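Local coordinates for protein orotidine 5'-phosphate decarboxylase (Methanocaldococcus jannaschii, PDB 4LUI) that probably catalyses, as a homodimer, the decarboxylation of orotidine 5'-monophosphate to UMP, the last step of de novo UMP synthesis, at residues 31-36 and 58-63; 95-100 and 118-123; 142-147 and 166-171. All coordinates share one frame; numbering follows the deposited sequence. Where two conformers were deposited one is given.

Interaction 1: residues 31-36 and 58-63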
loop_
_atom_site.group_PDB
_atom_site.type_symbol
_atom_site.label_atom_id
_atom_site.label_comp_id
_atom_site.label_asym_id
_atom_site.label_seq_id
_atom_site.Cartn_x
_atom_site.Cartn_y
_atom_site.Cartn_z
ATOM N N LEU B 31 6.473 1.733 -15.935
ATOM C CA LEU B 31 5.459 0.684 -15.914
ATOM C C LEU B 31 5.903 -0.561 -16.654
ATOM O O LEU B 31 5.455 -1.666 -16.351
ATOM C CB LEU B 31 4.173 1.194 -16.548
ATOM C CG LEU B 31 3.482 2.381 -15.879
ATOM C CD1 LEU B 31 2.284 2.788 -16.713
ATOM C CD2 LEU B 31 3.045 2.026 -14.467
ATOM N N ASP B 32 6.776 -0.376 -17.632
ATOM C CA ASP B 32 7.162 -1.454 -18.526
ATOM C C ASP B 32 8.412 -2.174 -18.023
ATOM O O ASP B 32 9.427 -1.543 -17.711
ATOM C CB ASP B 32 7.396 -0.888 -19.920
ATOM C CG ASP B 32 7.883 -1.926 -20.890
ATOM O OD1 ASP B 32 7.043 -2.659 -21.453
ATOM O OD2 ASP B 32 9.110 -2.009 -21.088
ATOM N N ARG B 33 8.346 -3.499 -17.952
ATOM C CA ARG B 33 9.433 -4.241 -17.324
ATOM C C ARG B 33 10.709 -4.229 -18.165
ATOM O O ARG B 33 11.803 -4.195 -17.599
ATOM C CB ARG B 33 9.015 -5.666 -16.944
ATOM C CG ARG B 33 8.937 -6.625 -18.102
ATOM C CD ARG B 33 8.489 -8.011 -17.651
ATOM N NE ARG B 33 9.482 -8.712 -16.839
ATOM C CZ ARG B 33 10.600 -9.246 -17.321
ATOM N NH1 ARG B 33 10.892 -9.141 -18.610
ATOM N NH2 ARG B 33 11.437 -9.880 -16.512
ATOM N N ASP B 34 10.570 -4.228 -19.492
ATOM C CA ASP B 34 11.722 -4.138 -20.397
ATOM C C ASP B 34 12.458 -2.818 -20.174
ATOM O O ASP B 34 13.689 -2.781 -20.078
ATOM C CB ASP B 34 11.292 -4.215 -21.869
ATOM C CG ASP B 34 10.717 -5.569 -22.250
ATOM O OD1 ASP B 34 10.942 -6.551 -21.507
ATOM O OD2 ASP B 34 10.049 -5.644 -23.307
ATOM N N ARG B 35 11.692 -1.735 -20.105
ATOM C CA ARG B 35 12.268 -0.419 -19.867
ATOM C C ARG B 35 12.984 -0.388 -18.518
ATOM O O ARG B 35 14.083 0.147 -18.402
ATOM C CB ARG B 35 11.177 0.649 -19.913
ATOM C CG ARG B 35 11.656 2.059 -19.633
ATOM C CD ARG B 35 12.593 2.585 -20.713
ATOM N NE ARG B 35 13.015 3.958 -20.413
ATOM C CZ ARG B 35 14.059 4.564 -20.968
ATOM N NH1 ARG B 35 14.806 3.929 -21.863
ATOM N NH2 ARG B 35 14.367 5.807 -20.618
ATOM N N ALA B 36 12.342 -0.962 -17.501
ATOM C CA ALA B 36 12.911 -1.013 -16.159
ATOM C C ALA B 36 14.245 -1.745 -16.190
ATOM O O ALA B 36 15.227 -1.302 -15.601
ATOM C CB ALA B 36 11.942 -1.698 -15.198
ATOM N N LEU B 58 3.012 -4.665 -9.956
ATOM C CA LEU B 58 1.673 -5.244 -10.139
ATOM C C LEU B 58 1.397 -5.922 -11.471
ATOM O O LEU B 58 0.588 -6.853 -11.546
ATOM C CB LEU B 58 0.603 -4.185 -9.910
ATOM C CG LEU B 58 0.163 -4.126 -8.460
ATOM C CD1 LEU B 58 -0.786 -2.960 -8.254
ATOM C CD2 LEU B 58 -0.481 -5.449 -8.068
ATOM N N SER B 59 2.055 -5.443 -12.519
ATOM C CA SER B 59 1.850 -5.971 -13.863
ATOM C C SER B 59 2.228 -7.449 -13.990
ATOM O O SER B 59 1.456 -8.250 -14.519
ATOM C CB SER B 59 2.638 -5.144 -14.880
ATOM O OG SER B 59 2.660 -5.785 -16.144
ATOM N N THR B 60 3.410 -7.808 -13.500
ATOM C CA THR B 60 3.905 -9.180 -13.644
ATOM C C THR B 60 4.235 -9.885 -12.331
ATOM O O THR B 60 4.581 -11.064 -12.333
ATOM C CB THR B 60 5.156 -9.244 -14.543
ATOM O OG1 THR B 60 6.188 -8.431 -13.978
ATOM C CG2 THR B 60 4.832 -8.752 -15.947
ATOM N N GLY B 61 4.125 -9.170 -11.215
ATOM C CA GLY B 61 4.447 -9.748 -9.925
ATOM C C GLY B 61 5.915 -9.590 -9.569
ATOM O O GLY B 61 6.690 -8.955 -10.294
ATOM N N THR B 62 6.299 -10.196 -8.453
ATOM C CA THR B 62 7.624 -10.003 -7.889
ATOM C C THR B 62 8.774 -10.563 -8.730
ATOM O O THR B 62 9.928 -10.330 -8.395
ATOM C CB THR B 62 7.695 -10.549 -6.454
ATOM O OG1 THR B 62 7.306 -11.928 -6.446
ATOM C CG2 THR B 62 6.756 -9.754 -5.560
ATOM N N GLU B 63 8.471 -11.281 -9.810
ATOM C CA GLU B 63 9.520 -11.752 -10.717
ATOM C C GLU B 63 10.436 -10.603 -11.142
ATOM O O GLU B 63 11.636 -10.793 -11.292
ATOM C CB GLU B 63 8.943 -12.474 -11.951
ATOM C CG GLU B 63 8.119 -11.599 -12.903
ATOM C CD GLU B 63 8.976 -10.857 -13.925
ATOM O OE1 GLU B 63 8.483 -9.877 -14.527
ATOM O OE2 GLU B 63 10.141 -11.259 -14.127
#
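Arg33 and Glu63 reach each other through bent chains. In Arg33, CG sits between the backbone N and the carbonyl carbon (chi1 76°), and after an extended second torsion the chain bends at chi3, presenting the NE side of the guanidinium to Glu63. Glu63 begins with CG in the same kind of position and folds back at its second torsion (chi2 85°), swinging its carboxylate toward the arginine. The two chains cross at roughly a right angle and meet in a side-on, two-bond salt bridge: Arg33 NE to Glu63 OE1 at 2.8 Å and Arg33 NH2 to Glu63 OE2 at 3.0 Å. Both oxygens use their syn lone pairs. The planes of the two groups are turned 36° apart, so each oxygen is tilted out of the guanidinium plane and both bonds are noticeably bent.

Thr60 fixes the acid from the other side. Its OG1 donates to the anti lone pair of Glu63 OE1, 2.8 Å away, so that one oxygen is gripped by two donors. Thr60 CG2 lies 4.1 Å from Arg33 CD, the threonine side chain crossing the arginine's at about a right angle.

In the TIM barrel this pairs the start of helix 33-43, which follows the first strand, with the link between helices 54-60 and 63-72, which follow the second. Gly61 makes that turn with positive phi. Arg33 also lies against Ile64 and Glu67 of helix 63-72, while Asp32 caps its own helix, OD2 accepting from Arg35 N at 2.8 Å. Asp34 adds a long ion pair, its OD1 3.9 Å from Arg33 NH1. Toward the dimer interface, Leu31 packs on Ile95 of the second subunit and Leu58 on Val57 of the second subunit.

Interaction 2: residues 95-100 and 118-123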
loop_
_atom_site.group_PDB
_atom_site.type_symbol
_atom_site.label_atom_id
_atom_site.label_comp_id
_atom_site.label_asym_id
_atom_site.label_seq_id
_atom_site.Cartn_x
_atom_site.Cartn_y
_atom_site.Cartn_z
ATOM N N ILE B 95 6.461 -12.306 1.059
ATOM C CA ILE B 95 6.551 -12.435 -0.399
ATOM C C ILE B 95 7.458 -11.357 -0.992
ATOM O O ILE B 95 8.185 -11.604 -1.956
ATOM C CB ILE B 95 5.152 -12.445 -1.069
ATOM C CG1 ILE B 95 5.265 -12.810 -2.551
ATOM C CG2 ILE B 95 4.447 -11.114 -0.895
ATOM C CD1 ILE B 95 3.968 -13.352 -3.130
ATOM N N THR B 96 7.431 -10.171 -0.393
ATOM C CA THR B 96 8.168 -9.028 -0.921
ATOM C C THR B 96 9.660 -9.182 -0.665
ATOM O O THR B 96 10.487 -8.933 -1.556
ATOM C CB THR B 96 7.656 -7.723 -0.300
ATOM O OG1 THR B 96 6.279 -7.541 -0.661
ATOM C CG2 THR B 96 8.455 -6.539 -0.803
ATOM N N LEU B 97 10.007 -9.617 0.544
ATOM C CA LEU B 97 11.408 -9.721 0.928
ATOM C C LEU B 97 12.079 -11.004 0.441
ATOM O O LEU B 97 13.272 -11.218 0.692
ATOM C CB LEU B 97 11.563 -9.560 2.446
ATOM C CG LEU B 97 11.163 -8.177 2.971
ATOM C CD1 LEU B 97 11.243 -8.155 4.504
ATOM C CD2 LEU B 97 12.031 -7.077 2.357
ATOM N N LYS B 98 11.336 -11.843 -0.277
ATOM C CA LYS B 98 11.943 -12.986 -0.941
ATOM C C LYS B 98 13.034 -12.515 -1.906
ATOM O O LYS B 98 14.111 -13.111 -1.964
ATOM C CB LYS B 98 10.884 -13.794 -1.687
ATOM C CG LYS B 98 11.420 -15.042 -2.369
ATOM C CD LYS B 98 10.284 -15.926 -2.871
ATOM C CE LYS B 98 10.823 -17.187 -3.527
ATOM N NZ LYS B 98 11.769 -17.895 -2.620
ATOM N N TYR B 99 12.751 -11.436 -2.641
ATOM C CA TYR B 99 13.703 -10.891 -3.609
ATOM C C TYR B 99 14.193 -9.479 -3.289
ATOM O O TYR B 99 15.326 -9.126 -3.634
ATOM C CB TYR B 99 13.137 -10.945 -5.031
ATOM C CG TYR B 99 12.738 -12.339 -5.446
ATOM C CD1 TYR B 99 13.681 -13.352 -5.519
ATOM C CD2 TYR B 99 11.417 -12.647 -5.750
ATOM C CE1 TYR B 99 13.326 -14.636 -5.883
ATOM C CE2 TYR B 99 11.050 -13.933 -6.122
ATOM C CZ TYR B 99 12.010 -14.923 -6.185
ATOM O OH TYR B 99 11.665 -16.210 -6.552
ATOM N N ALA B 100 13.354 -8.668 -2.650
ATOM C CA ALA B 100 13.780 -7.325 -2.260
ATOM C C ALA B 100 14.670 -7.371 -1.020
ATOM O O ALA B 100 14.636 -8.326 -0.245
ATOM C CB ALA B 100 12.586 -6.443 -1.991
ATOM N N GLN B 118 8.821 -6.138 10.608
ATOM C CA GLN B 118 10.156 -6.259 11.193
ATOM C C GLN B 118 10.527 -7.691 11.545
ATOM O O GLN B 118 11.658 -8.125 11.309
ATOM C CB GLN B 118 10.255 -5.400 12.452
ATOM C CG GLN B 118 10.304 -3.919 12.189
ATOM C CD GLN B 118 10.536 -3.165 13.473
ATOM O OE1 GLN B 118 9.645 -3.078 14.316
ATOM N NE2 GLN B 118 11.754 -2.660 13.656
ATOM N N ASP B 119 9.577 -8.425 12.111
ATOM C CA ASP B 119 9.837 -9.797 12.519
ATOM C C ASP B 119 10.228 -10.669 11.325
ATOM O O ASP B 119 11.111 -11.523 11.436
ATOM C CB ASP B 119 8.645 -10.379 13.280
ATOM C CG ASP B 119 8.499 -9.786 14.682
ATOM O OD1 ASP B 119 9.394 -9.024 15.119
ATOM O OD2 ASP B 119 7.490 -10.092 15.352
ATOM N N VAL B 120 9.593 -10.434 10.181
ATOM C CA VAL B 120 9.938 -11.151 8.960
ATOM C C VAL B 120 11.317 -10.722 8.477
ATOM O O VAL B 120 12.168 -11.566 8.150
ATOM C CB VAL B 120 8.908 -10.877 7.838
ATOM C CG1 VAL B 120 9.391 -11.426 6.476
ATOM C CG2 VAL B 120 7.563 -11.454 8.213
ATOM N N ALA B 121 11.530 -9.409 8.437
ATOM C CA ALA B 121 12.777 -8.841 7.917
ATOM C C ALA B 121 13.990 -9.274 8.732
ATOM O O ALA B 121 15.058 -9.548 8.171
ATOM C CB ALA B 121 12.692 -7.332 7.870
ATOM N N LYS B 122 13.828 -9.344 10.052
ATOM C CA LYS B 122 14.935 -9.702 10.935
ATOM C C LYS B 122 15.475 -11.096 10.647
ATOM O O LYS B 122 16.689 -11.318 10.626
ATOM C CB LYS B 122 14.491 -9.619 12.399
ATOM C CG LYS B 122 14.393 -8.204 12.936
ATOM C CD LYS B 122 14.072 -8.203 14.427
ATOM C CE LYS B 122 13.974 -6.784 14.973
ATOM N NZ LYS B 122 13.570 -6.787 16.413
ATOM N N LYS B 123 14.570 -12.037 10.419
ATOM C CA LYS B 123 14.976 -13.399 10.126
ATOM C C LYS B 123 15.743 -13.487 8.811
ATOM O O LYS B 123 16.549 -14.398 8.626
ATOM C CB LYS B 123 13.767 -14.335 10.122
ATOM C CG LYS B 123 13.108 -14.455 11.482
ATOM C CD LYS B 123 11.995 -15.481 11.478
ATOM C CE LYS B 123 11.322 -15.550 12.841
ATOM N NZ LYS B 123 12.296 -15.808 13.943
#
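Leu97 sends one methyl, CD1, into the neighbouring helix. That carbon is 3.8 Å from Ala121 CB and equally 3.8 Å from Ala121 CA, so it rests against the side of the alanine rather than meeting its methyl head-on. Val120 contributes its CG1 branch at 4.2 Å from Leu97 CD1, and the leucine methyl therefore nestles between two consecutive residues of the same helical turn.

The leucine takes up this pose with CG anti to its carbonyl carbon (chi1 -65°) and CD1 carried straight onward by an extended second torsion (chi2 175°). The small side chain of Ala121 points across the approach, not at it, and lets the two backbones come within 7.2 Å, measured from Leu97 CA to Ala121 CA. No polar atom joins the two segments.

These are adjacent outer helices of the TIM barrel, 86-97 and 111-124, with strand 102-106 passing between them in sequence as one beta-alpha unit gives way to the next. Both segments lie late in their helices. Ala121 also sits on Val128 of strand 127-131, and Val120 packs on Glu90, Ala93 and Lys94, extending the contact up helix 86-97. Lys126 NZ bonds to both Leu97 O and Ala100 O, where its positive charge would probably complement the carbonyls that close this stretch of chain.

Further out, Thr96, next to Leu97, packs on Ala78 and on Phe80, predicted to belong to the substrate site; Thr96 and Ile95 also touch Leu58 of the second subunit. Past Leu97, the Lys98 chain runs across one face of the Tyr99 ring, its CG over the centre.

Interaction 3: residues 142-147 and 166-171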
loop_
_atom_site.group_PDB
_atom_site.type_symbol
_atom_site.label_atom_id
_atom_site.label_comp_id
_atom_site.label_asym_id
_atom_site.label_seq_id
_atom_site.Cartn_x
_atom_site.Cartn_y
_atom_site.Cartn_z
ATOM N N PHE B 142 -4.112 14.670 8.320
ATOM C CA PHE B 142 -3.972 13.662 9.377
ATOM C C PHE B 142 -2.541 13.188 9.590
ATOM O O PHE B 142 -2.156 12.888 10.716
ATOM C CB PHE B 142 -4.837 12.438 9.057
ATOM C CG PHE B 142 -6.283 12.760 8.835
ATOM C CD1 PHE B 142 -7.049 13.325 9.837
ATOM C CD2 PHE B 142 -6.870 12.495 7.608
ATOM C CE1 PHE B 142 -8.381 13.618 9.623
ATOM C CE2 PHE B 142 -8.194 12.788 7.391
ATOM C CZ PHE B 142 -8.950 13.347 8.395
ATOM N N LEU B 143 -1.766 13.069 8.510
ATOM C CA LEU B 143 -0.390 12.584 8.626
ATOM C C LEU B 143 0.531 13.611 9.268
ATOM O O LEU B 143 1.256 13.305 10.216
ATOM C CB LEU B 143 0.168 12.199 7.250
ATOM C CG LEU B 143 -0.114 10.771 6.799
ATOM C CD1 LEU B 143 0.287 10.625 5.336
ATOM C CD2 LEU B 143 0.656 9.784 7.680
ATOM N N GLN B 144 0.536 14.829 8.737
ATOM C CA GLN B 144 1.484 15.824 9.239
ATOM C C GLN B 144 1.362 16.127 10.752
ATOM O O GLN B 144 2.388 16.243 11.431
ATOM C CB GLN B 144 1.438 17.110 8.400
ATOM C CG GLN B 144 2.645 18.031 8.620
ATOM C CD GLN B 144 3.930 17.452 8.053
ATOM O OE1 GLN B 144 3.903 16.655 7.110
ATOM N NE2 GLN B 144 5.063 17.865 8.613
ATOM N N PRO B 145 0.128 16.232 11.296
ATOM C CA PRO B 145 0.038 16.490 12.741
ATOM C C PRO B 145 0.759 15.457 13.613
ATOM O O PRO B 145 1.131 15.801 14.748
ATOM C CB PRO B 145 -1.469 16.421 13.013
ATOM C CG PRO B 145 -2.097 16.847 11.713
ATOM C CD PRO B 145 -1.209 16.244 10.661
ATOM N N ILE B 146 0.944 14.238 13.108
ATOM C CA ILE B 146 1.609 13.183 13.879
ATOM C C ILE B 146 3.018 12.859 13.372
ATOM O O ILE B 146 3.579 11.815 13.704
ATOM C CB ILE B 146 0.779 11.876 13.919
ATOM C CG1 ILE B 146 0.709 11.233 12.528
ATOM C CG2 ILE B 146 -0.614 12.151 14.471
ATOM C CD1 ILE B 146 0.209 9.795 12.518
ATOM N N ALA B 147 3.588 13.745 12.568
ATOM C CA ALA B 147 4.893 13.472 11.962
ATOM C C ALA B 147 5.985 13.230 13.019
ATOM O O ALA B 147 6.850 12.376 12.832
ATOM C CB ALA B 147 5.296 14.605 11.037
ATOM N N SER B 166 12.175 16.543 1.846
ATOM C CA SER B 166 13.256 17.520 1.910
ATOM C C SER B 166 12.792 18.911 1.446
ATOM O O SER B 166 13.610 19.776 1.118
ATOM C CB SER B 166 14.419 17.049 1.032
ATOM O OG SER B 166 13.962 16.783 -0.292
ATOM N N THR B 167 11.481 19.125 1.430
ATOM C CA THR B 167 10.923 20.418 1.020
ATOM C C THR B 167 11.327 21.577 1.930
ATOM O O THR B 167 11.324 22.737 1.505
ATOM C CB THR B 167 9.392 20.364 0.918
ATOM O OG1 THR B 167 8.843 19.944 2.170
ATOM C CG2 THR B 167 8.968 19.395 -0.167
ATOM N N ARG B 168 11.656 21.264 3.181
ATOM C CA ARG B 168 12.204 22.250 4.114
ATOM C C ARG B 168 13.429 21.677 4.829
ATOM O O ARG B 168 13.288 20.788 5.669
ATOM C CB ARG B 168 11.153 22.670 5.159
ATOM C CG ARG B 168 9.871 23.248 4.563
ATOM C CD ARG B 168 8.945 23.810 5.650
ATOM N NE ARG B 168 8.160 22.777 6.325
ATOM C CZ ARG B 168 7.884 22.777 7.628
ATOM N NH1 ARG B 168 8.345 23.744 8.415
ATOM N NH2 ARG B 168 7.147 21.804 8.150
ATOM N N PRO B 169 14.632 22.196 4.508
ATOM C CA PRO B 169 15.870 21.700 5.132
ATOM C C PRO B 169 15.803 21.766 6.649
ATOM O O PRO B 169 16.244 20.842 7.337
ATOM C CB PRO B 169 16.930 22.673 4.623
ATOM C CG PRO B 169 16.387 23.130 3.278
ATOM C CD PRO B 169 14.899 23.241 3.505
ATOM N N GLU B 170 15.251 22.858 7.164
ATOM C CA GLU B 170 15.150 23.024 8.608
ATOM C C GLU B 170 14.287 21.919 9.212
ATOM O O GLU B 170 14.550 21.447 10.314
ATOM C CB GLU B 170 14.589 24.403 8.957
ATOM C CG GLU B 170 15.450 25.578 8.474
ATOM C CD GLU B 170 15.132 26.033 7.050
ATOM O OE1 GLU B 170 14.381 25.336 6.335
ATOM O OE2 GLU B 170 15.635 27.108 6.652
ATOM N N ARG B 171 13.254 21.509 8.483
ATOM C CA ARG B 171 12.373 20.439 8.941
ATOM C C ARG B 171 13.059 19.078 8.857
ATOM O O ARG B 171 12.891 18.230 9.737
ATOM C CB ARG B 171 11.071 20.444 8.137
ATOM C CG ARG B 171 10.127 19.297 8.446
ATOM C CD ARG B 171 9.615 19.344 9.890
ATOM N NE ARG B 171 8.897 18.110 10.202
ATOM C CZ ARG B 171 8.617 17.684 11.429
ATOM N NH1 ARG B 171 8.977 18.394 12.494
ATOM N NH2 ARG B 171 7.978 16.534 11.586
#
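Gln144 and Arg171 come at each other from opposite directions, their amide and guanidinium planes turned 70° apart. Each chain keeps CG anti to the backbone N and then bends at its second torsion, 70° in Gln144 and 64° in Arg171. Gln144 NE2 ends 4.2 Å from Arg171 NE, obliquely to the guanidinium. Both are donor nitrogens, and the two side chains turn to the same acid: Glu133 takes a hydrogen bond from Gln144 NE2 on OE2 and a salt bridge from Arg171 NH2 on OE1. That NH2 has a second carboxylate partner in Asp148, the residue just after 142-147.

Ala147 approaches the same tip, its CB 3.3 Å from Arg171 NH2, a close fit in which the methyl again meets the guanidinium obliquely.

In the TIM barrel, this joins the loop leading from strand 127-131 into helix 147-157, whose first residue is Ala147, to the beginning of helix 169-179 in the next beta-alpha unit. The side chain of Gln144 lies about 7 Å from that of Ser135, a predicted substrate-binding residue. A short 3-10 turn at 144-145 precedes the first helix, and Arg168 stands at the N-cap position of the second. Arg168 lays a face of its guanidinium over Arg171 CB, which lies 4.0 Å from that plane, and turns its edge to Gln144, with Arg168 NH2 4.5 Å from Gln144 NE2. Behind the loop, Phe142 packs on Met153 and Ile146 on Phe142, both partners belonging to the second subunit.

How the interactions relate
The three contacts follow one another along the chain, each closing before the next opens, and each bridges successive beta-alpha units on the outside of the eight-stranded barrel. Interactions 1 and 2 are neighbours, centres about 20 Å apart, and touch where Thr62 O lies 3.8 Å from Tyr99 CD2. Interaction 3 is remote: its centre is about 32 Å from that of interaction 1, on the opposite side of the chain's centre, and about 28 Å from that of interaction 2. Interaction 1 is a salt bridge, interaction 2 apolar, and interaction 3 gathers polar side chains bonded to acids outside its segments. All three touch the second subunit, so these joints between successive units adjoin the homodimer interface.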